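Long-range contacts in fructuronate-tagaturonate epimerase UxaE from Cohnella laeviribosi in complex with 1 glycerol (Cohnella laeviribosi, PDB 6IL9), which probably interconverts D-fructuronate and D-tagaturonate by epimerisation in a zinc-binding TIM barrel: residues Q90-G95 / G361-K366; R39-A44 / V62-L67; E215-D220 / A288-G293. One frame throughout, in Å; residues are numbered along the deposited sequence.

Contact 1: Q90-G95 / G361-K366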
loop_
_atom_site.group_PDB
_atom_site.type_symbol
_atom_site.label_atom_id
_atom_site.label_comp_id
_atom_site.label_asym_id
_atom_site.label_seq_id
_atom_site.Cartn_x
_atom_site.Cartn_y
_atom_site.Cartn_z
ATOM N N GLN A 90 -10.223 8.360 -12.720
ATOM C CA GLN A 90 -10.890 9.650 -12.539
ATOM C C GLN A 90 -11.478 9.848 -11.146
ATOM O O GLN A 90 -12.569 10.401 -10.990
ATOM C CB GLN A 90 -11.989 9.834 -13.579
ATOM C CG GLN A 90 -11.486 10.456 -14.838
ATOM C CD GLN A 90 -10.770 11.760 -14.587
ATOM O OE1 GLN A 90 -11.259 12.651 -13.870
ATOM N NE2 GLN A 90 -9.589 11.876 -15.161
ATOM N N SER A 91 -10.758 9.429 -10.114
ATOM C CA SER A 91 -11.239 9.576 -8.748
ATOM C C SER A 91 -10.029 9.552 -7.827
ATOM O O SER A 91 -8.889 9.383 -8.271
ATOM C CB SER A 91 -12.232 8.470 -8.381
ATOM O OG SER A 91 -11.623 7.197 -8.540
ATOM N N ALA A 92 -10.285 9.732 -6.537
ATOM C CA ALA A 92 -9.235 9.645 -5.529
ATOM C C ALA A 92 -9.158 8.230 -4.963
ATOM O O ALA A 92 -10.182 7.585 -4.737
ATOM C CB ALA A 92 -9.503 10.638 -4.400
ATOM N N THR A 93 -7.932 7.745 -4.748
ATOM C CA THR A 93 -7.715 6.440 -4.132
ATOM C C THR A 93 -6.630 6.562 -3.070
ATOM O O THR A 93 -5.712 7.382 -3.179
ATOM C CB THR A 93 -7.316 5.348 -5.177
ATOM O OG1 THR A 93 -6.243 5.828 -6.005
ATOM C CG2 THR A 93 -8.513 4.959 -6.087
ATOM N N ILE A 94 -6.746 5.756 -2.019
ATOM C CA ILE A 94 -5.693 5.696 -1.013
ATOM C C ILE A 94 -5.312 4.238 -0.816
ATOM O O ILE A 94 -6.190 3.375 -0.681
ATOM C CB ILE A 94 -6.104 6.355 0.318
ATOM C CG1 ILE A 94 -4.948 6.224 1.311
ATOM C CG2 ILE A 94 -7.413 5.764 0.868
ATOM C CD1 ILE A 94 -4.985 7.213 2.467
ATOM N N GLY A 95 -4.009 3.964 -0.828
ATOM C CA GLY A 95 -3.522 2.621 -0.572
ATOM C C GLY A 95 -3.368 2.438 0.921
ATOM O O GLY A 95 -2.685 3.227 1.581
ATOM N N GLY A 361 -7.580 16.865 -6.461
ATOM C CA GLY A 361 -8.148 15.759 -5.717
ATOM C C GLY A 361 -8.087 14.416 -6.408
ATOM O O GLY A 361 -8.673 13.448 -5.900
ATOM N N ARG A 362 -7.402 14.324 -7.546
ATOM C CA ARG A 362 -7.339 13.112 -8.365
ATOM C C ARG A 362 -5.934 12.520 -8.264
ATOM O O ARG A 362 -5.051 12.828 -9.067
ATOM C CB ARG A 362 -7.676 13.444 -9.813
ATOM C CG ARG A 362 -7.877 12.234 -10.689
ATOM C CD ARG A 362 -8.200 12.680 -12.102
ATOM N NE ARG A 362 -7.056 13.289 -12.783
ATOM C CZ ARG A 362 -6.254 12.627 -13.610
ATOM N NH1 ARG A 362 -6.461 11.329 -13.831
ATOM N NH2 ARG A 362 -5.246 13.257 -14.204
ATOM N N PHE A 363 -5.732 11.658 -7.278
ATOM C CA PHE A 363 -4.401 11.175 -6.947
ATOM C C PHE A 363 -4.519 9.753 -6.440
ATOM O O PHE A 363 -5.613 9.262 -6.158
ATOM C CB PHE A 363 -3.746 12.063 -5.871
ATOM C CG PHE A 363 -4.592 12.209 -4.613
ATOM C CD1 PHE A 363 -4.744 11.151 -3.718
ATOM C CD2 PHE A 363 -5.232 13.409 -4.329
ATOM C CE1 PHE A 363 -5.541 11.284 -2.577
ATOM C CE2 PHE A 363 -6.027 13.554 -3.176
ATOM C CZ PHE A 363 -6.180 12.498 -2.302
ATOM N N HIS A 364 -3.366 9.104 -6.312
ATOM C CA HIS A 364 -3.209 7.924 -5.480
ATOM C C HIS A 364 -2.111 8.208 -4.466
ATOM O O HIS A 364 -1.048 8.716 -4.832
ATOM C CB HIS A 364 -2.845 6.687 -6.310
ATOM C CG HIS A 364 -2.877 5.422 -5.519
ATOM N ND1 HIS A 364 -4.032 4.947 -4.943
ATOM C CD2 HIS A 364 -1.896 4.550 -5.175
ATOM C CE1 HIS A 364 -3.773 3.830 -4.288
ATOM N NE2 HIS A 364 -2.483 3.565 -4.413
ATOM N N VAL A 365 -2.369 7.886 -3.198
ATOM C CA VAL A 365 -1.364 7.968 -2.142
ATOM C C VAL A 365 -1.269 6.597 -1.489
ATOM O O VAL A 365 -2.300 6.003 -1.163
ATOM C CB VAL A 365 -1.723 9.042 -1.101
ATOM C CG1 VAL A 365 -0.763 8.982 0.084
ATOM C CG2 VAL A 365 -1.710 10.434 -1.740
ATOM N N LYS A 366 -0.044 6.096 -1.296
ATOM C CA LYS A 366 0.153 4.782 -0.683
ATOM C C LYS A 366 0.686 4.907 0.737
ATOM O O LYS A 366 1.570 5.725 1.013
ATOM C CB LYS A 366 1.120 3.913 -1.496
ATOM C CG LYS A 366 0.586 3.516 -2.839
ATOM C CD LYS A 366 1.266 2.246 -3.352
ATOM C CE LYS A 366 0.853 2.026 -4.796
ATOM N NZ LYS A 366 1.424 0.768 -5.347
#

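Contact 2: R39-A44 / V62-L67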
loop_
_atom_site.group_PDB
_atom_site.type_symbol
_atom_site.label_atom_id
_atom_site.label_comp_id
_atom_site.label_asym_id
_atom_site.label_seq_id
_atom_site.Cartn_x
_atom_site.Cartn_y
_atom_site.Cartn_z
ATOM N N ARG A 39 -11.066 -14.077 19.225
ATOM C CA ARG A 39 -11.063 -14.477 17.829
ATOM C C ARG A 39 -12.394 -14.129 17.174
ATOM O O ARG A 39 -13.451 -14.252 17.796
ATOM C CB ARG A 39 -10.795 -15.976 17.689
ATOM C CG ARG A 39 -10.612 -16.416 16.251
ATOM C CD ARG A 39 -10.831 -17.901 16.110
ATOM N NE ARG A 39 -9.628 -18.650 16.440
ATOM C CZ ARG A 39 -8.637 -18.883 15.585
ATOM N NH1 ARG A 39 -8.706 -18.425 14.339
ATOM N NH2 ARG A 39 -7.576 -19.578 15.977
ATOM N N LYS A 40 -12.337 -13.706 15.915
ATOM C CA LYS A 40 -13.534 -13.427 15.136
ATOM C C LYS A 40 -14.068 -14.687 14.454
ATOM O O LYS A 40 -13.315 -15.605 14.123
ATOM C CB LYS A 40 -13.239 -12.356 14.084
ATOM C CG LYS A 40 -12.862 -11.000 14.680
ATOM C CD LYS A 40 -12.554 -9.969 13.585
ATOM C CE LYS A 40 -12.208 -8.618 14.196
ATOM N NZ LYS A 40 -11.866 -7.592 13.158
ATOM N N TYR A 41 -15.387 -14.717 14.243
ATOM C CA TYR A 41 -16.065 -15.820 13.564
ATOM C C TYR A 41 -17.208 -15.294 12.708
ATOM O O TYR A 41 -17.768 -14.231 12.974
ATOM C CB TYR A 41 -16.670 -16.837 14.545
ATOM C CG TYR A 41 -15.694 -17.517 15.470
ATOM C CD1 TYR A 41 -15.051 -18.690 15.092
ATOM C CD2 TYR A 41 -15.445 -17.005 16.738
ATOM C CE1 TYR A 41 -14.157 -19.323 15.949
ATOM C CE2 TYR A 41 -14.558 -17.619 17.591
ATOM C CZ TYR A 41 -13.924 -18.783 17.199
ATOM O OH TYR A 41 -13.041 -19.388 18.066
ATOM N N LEU A 42 -17.569 -16.078 11.683
ATOM C CA LEU A 42 -18.856 -15.950 11.008
ATOM C C LEU A 42 -19.864 -16.867 11.685
ATOM O O LEU A 42 -19.522 -17.980 12.093
ATOM C CB LEU A 42 -18.769 -16.339 9.530
ATOM C CG LEU A 42 -17.906 -15.602 8.522
ATOM C CD1 LEU A 42 -18.143 -16.215 7.142
ATOM C CD2 LEU A 42 -18.241 -14.122 8.535
ATOM N N VAL A 43 -21.105 -16.399 11.789
ATOM C CA VAL A 43 -22.228 -17.192 12.293
ATOM C C VAL A 43 -23.302 -17.194 11.221
ATOM O O VAL A 43 -23.831 -16.133 10.866
ATOM C CB VAL A 43 -22.787 -16.639 13.615
ATOM C CG1 VAL A 43 -23.953 -17.490 14.096
ATOM C CG2 VAL A 43 -21.703 -16.567 14.679
ATOM N N ALA A 44 -23.643 -18.381 10.722
ATOM C CA ALA A 44 -24.655 -18.542 9.689
ATOM C C ALA A 44 -25.876 -19.260 10.259
ATOM O O ALA A 44 -25.758 -20.105 11.151
ATOM C CB ALA A 44 -24.092 -19.321 8.499
ATOM N N VAL A 62 -27.319 -23.534 13.702
ATOM C CA VAL A 62 -26.378 -22.423 13.626
ATOM C C VAL A 62 -24.997 -22.981 13.307
ATOM O O VAL A 62 -24.571 -23.974 13.906
ATOM C CB VAL A 62 -26.354 -21.623 14.942
ATOM C CG1 VAL A 62 -25.236 -20.620 14.933
ATOM C CG2 VAL A 62 -27.690 -20.937 15.172
ATOM N N LYS A 63 -24.300 -22.343 12.367
ATOM C CA LYS A 63 -22.967 -22.760 11.957
ATOM C C LYS A 63 -21.965 -21.683 12.349
ATOM O O LYS A 63 -22.133 -20.517 11.981
ATOM C CB LYS A 63 -22.907 -23.023 10.448
ATOM C CG LYS A 63 -21.612 -23.657 9.998
ATOM C CD LYS A 63 -21.573 -23.889 8.487
ATOM C CE LYS A 63 -22.465 -25.061 8.087
ATOM N NZ LYS A 63 -22.165 -25.544 6.713
ATOM N N LEU A 64 -20.942 -22.079 13.108
ATOM C CA LEU A 64 -19.865 -21.197 13.545
ATOM C C LEU A 64 -18.638 -21.445 12.675
ATOM O O LEU A 64 -18.112 -22.562 12.646
ATOM C CB LEU A 64 -19.533 -21.450 15.012
ATOM C CG LEU A 64 -18.441 -20.572 15.620
ATOM C CD1 LEU A 64 -18.989 -19.167 15.783
ATOM C CD2 LEU A 64 -17.991 -21.141 16.960
ATOM N N CYS A 65 -18.161 -20.401 11.995
ATOM C CA CYS A 65 -17.149 -20.549 10.958
ATOM C C CYS A 65 -15.948 -19.663 11.237
ATOM O O CYS A 65 -16.098 -18.492 11.600
ATOM C CB CYS A 65 -17.698 -20.181 9.570
ATOM S SG CYS A 65 -19.319 -20.869 9.198
ATOM N N GLU A 66 -14.763 -20.224 11.028
ATOM C CA GLU A 66 -13.533 -19.456 11.098
ATOM C C GLU A 66 -13.417 -18.535 9.889
ATOM O O GLU A 66 -13.977 -18.795 8.823
ATOM C CB GLU A 66 -12.328 -20.392 11.142
ATOM C CG GLU A 66 -12.404 -21.413 12.253
ATOM C CD GLU A 66 -11.667 -20.958 13.486
ATOM O OE1 GLU A 66 -11.236 -19.783 13.517
ATOM O OE2 GLU A 66 -11.508 -21.776 14.415
ATOM N N LEU A 67 -12.655 -17.455 10.059
ATOM C CA LEU A 67 -12.406 -16.518 8.962
ATOM C C LEU A 67 -11.313 -17.063 8.041
ATOM O O LEU A 67 -10.236 -16.488 7.895
ATOM C CB LEU A 67 -12.023 -15.150 9.514
ATOM C CG LEU A 67 -13.143 -14.126 9.695
ATOM C CD1 LEU A 67 -14.339 -14.707 10.424
ATOM C CD2 LEU A 67 -12.640 -12.874 10.393
HETATM O O HOH W 1 -11.538 -17.038 12.722
HETATM O O HOH W 2 -11.283 -21.435 16.928
#

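Contact 3: E215-D220 / A288-G293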
loop_
_atom_site.group_PDB
_atom_site.type_symbol
_atom_site.label_atom_id
_atom_site.label_comp_id
_atom_site.label_asym_id
_atom_site.label_seq_id
_atom_site.Cartn_x
_atom_site.Cartn_y
_atom_site.Cartn_z
ATOM N N GLU A 215 14.581 11.631 -31.994
ATOM C CA GLU A 215 14.929 12.967 -32.461
ATOM C C GLU A 215 13.796 13.581 -33.274
ATOM O O GLU A 215 13.477 14.766 -33.102
ATOM C CB GLU A 215 16.238 12.915 -33.248
ATOM C CG GLU A 215 17.425 12.688 -32.336
ATOM C CD GLU A 215 18.652 12.216 -33.070
ATOM O OE1 GLU A 215 19.530 11.601 -32.426
ATOM O OE2 GLU A 215 18.735 12.465 -34.286
ATOM N N ALA A 216 13.142 12.787 -34.128
ATOM C CA ALA A 216 12.041 13.314 -34.931
ATOM C C ALA A 216 10.859 13.745 -34.070
ATOM O O ALA A 216 10.074 14.610 -34.477
ATOM C CB ALA A 216 11.584 12.276 -35.952
ATOM N N LYS A 217 10.713 13.159 -32.887
ATOM C CA LYS A 217 9.572 13.454 -32.033
ATOM C C LYS A 217 9.852 14.550 -31.008
ATOM O O LYS A 217 8.937 15.310 -30.673
ATOM C CB LYS A 217 9.120 12.172 -31.319
ATOM C CG LYS A 217 7.911 12.329 -30.424
ATOM C CD LYS A 217 7.470 10.990 -29.860
ATOM C CE LYS A 217 6.215 11.118 -29.006
ATOM N NZ LYS A 217 5.785 9.780 -28.496
ATOM N N TYR A 218 11.084 14.664 -30.504
ATOM C CA TYR A 218 11.393 15.545 -29.379
ATOM C C TYR A 218 12.454 16.602 -29.651
ATOM O O TYR A 218 12.414 17.653 -29.010
ATOM C CB TYR A 218 11.882 14.743 -28.161
ATOM C CG TYR A 218 10.892 13.741 -27.622
ATOM C CD1 TYR A 218 9.903 14.123 -26.716
ATOM C CD2 TYR A 218 10.948 12.408 -28.016
ATOM C CE1 TYR A 218 9.000 13.201 -26.219
ATOM C CE2 TYR A 218 10.050 11.481 -27.524
ATOM C CZ TYR A 218 9.078 11.882 -26.625
ATOM O OH TYR A 218 8.179 10.954 -26.141
ATOM N N LEU A 219 13.417 16.349 -30.536
ATOM C CA LEU A 219 14.602 17.196 -30.598
ATOM C C LEU A 219 14.241 18.638 -30.953
ATOM O O LEU A 219 13.557 18.897 -31.948
ATOM C CB LEU A 219 15.602 16.635 -31.612
ATOM C CG LEU A 219 16.923 17.399 -31.657
ATOM C CD1 LEU A 219 17.592 17.331 -30.316
ATOM C CD2 LEU A 219 17.828 16.813 -32.735
ATOM N N ASP A 220 14.697 19.571 -30.116
ATOM C CA ASP A 220 14.491 21.008 -30.327
ATOM C C ASP A 220 13.011 21.366 -30.422
ATOM O O ASP A 220 12.640 22.374 -31.026
ATOM C CB ASP A 220 15.245 21.495 -31.568
ATOM C CG ASP A 220 16.741 21.317 -31.435
ATOM O OD1 ASP A 220 17.252 21.437 -30.299
ATOM O OD2 ASP A 220 17.413 21.050 -32.456
ATOM N N ALA A 288 5.846 9.203 -20.420
ATOM C CA ALA A 288 4.402 9.114 -20.632
ATOM C C ALA A 288 4.061 9.200 -22.110
ATOM O O ALA A 288 3.245 8.422 -22.615
ATOM C CB ALA A 288 3.687 10.227 -19.855
ATOM N N SER A 289 4.706 10.120 -22.831
ATOM C CA SER A 289 4.416 10.282 -24.247
ATOM C C SER A 289 4.708 9.002 -25.014
ATOM O O SER A 289 3.953 8.619 -25.914
ATOM C CB SER A 289 5.234 11.442 -24.812
ATOM O OG SER A 289 4.849 11.723 -26.137
ATOM N N GLU A 290 5.804 8.325 -24.673
ATOM C CA GLU A 290 6.141 7.088 -25.364
ATOM C C GLU A 290 5.136 5.993 -25.059
ATOM O O GLU A 290 4.757 5.227 -25.949
ATOM C CB GLU A 290 7.541 6.624 -24.971
ATOM C CG GLU A 290 8.636 7.510 -25.516
ATOM C CD GLU A 290 8.543 7.672 -27.017
ATOM O OE1 GLU A 290 8.770 6.681 -27.754
ATOM O OE2 GLU A 290 8.234 8.794 -27.458
ATOM N N LEU A 291 4.730 5.875 -23.796
ATOM C CA LEU A 291 3.773 4.841 -23.426
ATOM C C LEU A 291 2.418 5.104 -24.057
ATOM O O LEU A 291 1.788 4.198 -24.611
ATOM C CB LEU A 291 3.639 4.783 -21.909
ATOM C CG LEU A 291 4.911 4.384 -21.180
ATOM C CD1 LEU A 291 4.691 4.555 -19.703
ATOM C CD2 LEU A 291 5.258 2.945 -21.513
ATOM N N ILE A 292 1.937 6.342 -23.953
ATOM C CA ILE A 292 0.625 6.656 -24.502
ATOM C C ILE A 292 0.637 6.479 -26.018
ATOM O O ILE A 292 -0.334 5.989 -26.615
ATOM C CB ILE A 292 0.206 8.076 -24.065
ATOM C CG1 ILE A 292 0.178 8.168 -22.535
ATOM C CG2 ILE A 292 -1.144 8.402 -24.584
ATOM C CD1 ILE A 292 -0.850 7.290 -21.873
ATOM N N GLY A 293 1.766 6.799 -26.656
ATOM C CA GLY A 293 1.903 6.551 -28.082
ATOM C C GLY A 293 1.809 5.083 -28.455
ATOM O O GLY A 293 1.417 4.749 -29.574
#

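Contact 1: Q90-G95 / G361-K366
Thr-93 OG1 is shared by two nitrogens: it lies 2.6 Å from His-364 ND1, in a hydrogen bond that either partner could donate, and it also bonds Lys-339 NZ, from strand 339-342 beyond 363-367. The hydroxyl meets the imidazole at its edge, near the ring plane, and the two side chains cross at about a right angle. Two torsions account for the meeting: OG1 sits between the backbone N and carbonyl carbon of Thr-93 (chi1 50°), and His-364 CG lies opposite its backbone N (chi1 -171°), which brings the ring close to the neighbouring strand. His-364 CE1 thereby comes to 3.5 Å from Gly-95 N.

The main chains pair in parallel. Phe-363 O accepts from Thr-93 N at 3.1 Å and also from Lys-339 NZ; Gly-95 N gives a nearly straight bond to Val-365 O at 2.7 Å, whereas Val-365 N to Thr-93 O is weak. Ala-92 CB lies over one face of the Phe-363 ring, 4.3 Å from Phe-363 CZ. At the outer end Gln-90 NE2 lies over one face of the Arg-362 guanidinium, the planes 14° apart, without a hydrogen bond between them; Arg-362 itself bonds Lys-89 O and Asp-334. First strand pairing with last is the closure of a TIM barrel, and Lys-366 NZ forms salt bridges with Asp-158, Asp-160 and Glu-269 in its zinc- and glycerol-bearing centre.

Contact 2: R39-A44 / V62-L67
Arg-39 and Glu-66 supply the charged part of the contact, a salt bridge of 3.0 Å from NH1 of Arg-39 to OE1 of Glu-66. The guanidinium and carboxylate planes stand 89° apart, and the acid lies over a face of the arginine group instead of pairing edge to edge with it. A bend in Glu-66 (chi2 -95°) brings the carboxylate back to the other strand.

Water-mediated bonds surround the same acid. One water donates to Glu-66 OE1 and Lys-40 O and accepts from Leu-67 N; a second joins Tyr-41 OH to Glu-66 OE2.

The strands pair antiparallel through backbone hydrogen bonds: Leu-42 and Cys-65 form one hydrogen-bonded pair, Ala-44 and Lys-63 another, with Leu-42 N to Cys-65 O at 2.8 Å and Ala-44 N to Lys-63 O at 2.9 Å.

Apolar contacts line both faces of the sheet. Leu-64 CD2 lies over the Tyr-41 ring and its CD1 touches Tyr-41 CB at 3.5 Å, on a face packed by Ile-7 of helix 2-12; Val-43 CG1 and Val-62 CG1 are tight at 3.5 Å. Leu-42 CB and Cys-65 CB pack on the other, near Leu-54, and Leu-67 CD1 rests 4.1 Å from Leu-42 CG.

The chemistry implies a sheet held by backbone bonds and hydrocarbon through its middle, with an exposed, probably ionised Glu-66 joining its end through charge and water.

Contact 3: E215-D220 / A288-G293
Tyr-218 OH donates a short hydrogen bond of 2.5 Å to Glu-290 OE2, joining the last turn of helix 208-218 to helix 281-293 of the TIM barrel. The second helix belongs to the beta-alpha-beta crossover between barrel strands 267-271 and 300-302; the first lies in the excursion that follows strand 178-182. The contact is small, since the two backbones stay well apart, the nearest CA atoms being those of Lys-217 and Glu-290 at 9.8 Å, and long side chains bridge the interval.

The tight part centres on Glu-290 OE2. Tyr-218 reaches it with its hydroxyl, the acid oxygen lying in the plane of the ring at its edge and using its anti lone pair, while ring and carboxylate planes are 58° apart. Lys-217 NZ forms a salt bridge with the same oxygen at 2.8 Å, arriving from above the carboxylate plane. The other oxygen, OE1, is hydrogen-bonded to His-213 NE2, which helps fix the rotation of the group; Lys-217 and Tyr-218 would probably keep the buried acid ionised. Phe-232 meets the Tyr-218 ring edge-to-face, and Leu-237 also packs on it.

The looser bonds are those to Ser-289, and solvent is nearer at the partly exposed Lys-217 and at exposed Gly-293. Lys-217 CG lies opposite the backbone N (chi1 -178°) and the chain beyond it is extended, so that NZ gives weak bonds to Ser-289 OG at 3.2 Å and to Ser-289 O at 3.4 Å. Replacing Glu-290 with an alanine would probably leave the Lys-217 charge without its mate and the Tyr-218 hydroxyl without its acceptor. On the way to the acid, the lysine passes its own neighbour: Lys-217 CG sits 3.7 Å above the plane of the Tyr-218 ring, shifted toward the rim.

In the fold
One chain here combines a central barrel with peripheral parts. Contact 2 comes first in sequence and closes before contact 1 opens; it belongs to a separate five-stranded antiparallel sheet. Contact 1 joins strands 93-96 and 363-367 of the eight-stranded parallel barrel, and contact 3 is nested within the loop that this pairing closes, linking barrel helix 281-293 to helix 208-218, in the segment between strands 178-182 and 267-271. Centre to centre, contact 1 is about 34 Å from contact 2 and about 27 Å from contact 3, whereas contacts 2 and 3 are about 57 Å apart on opposite sides of the chain's centre. Contact 1 closes the barrel beside the zinc centre; the others join outlying parts.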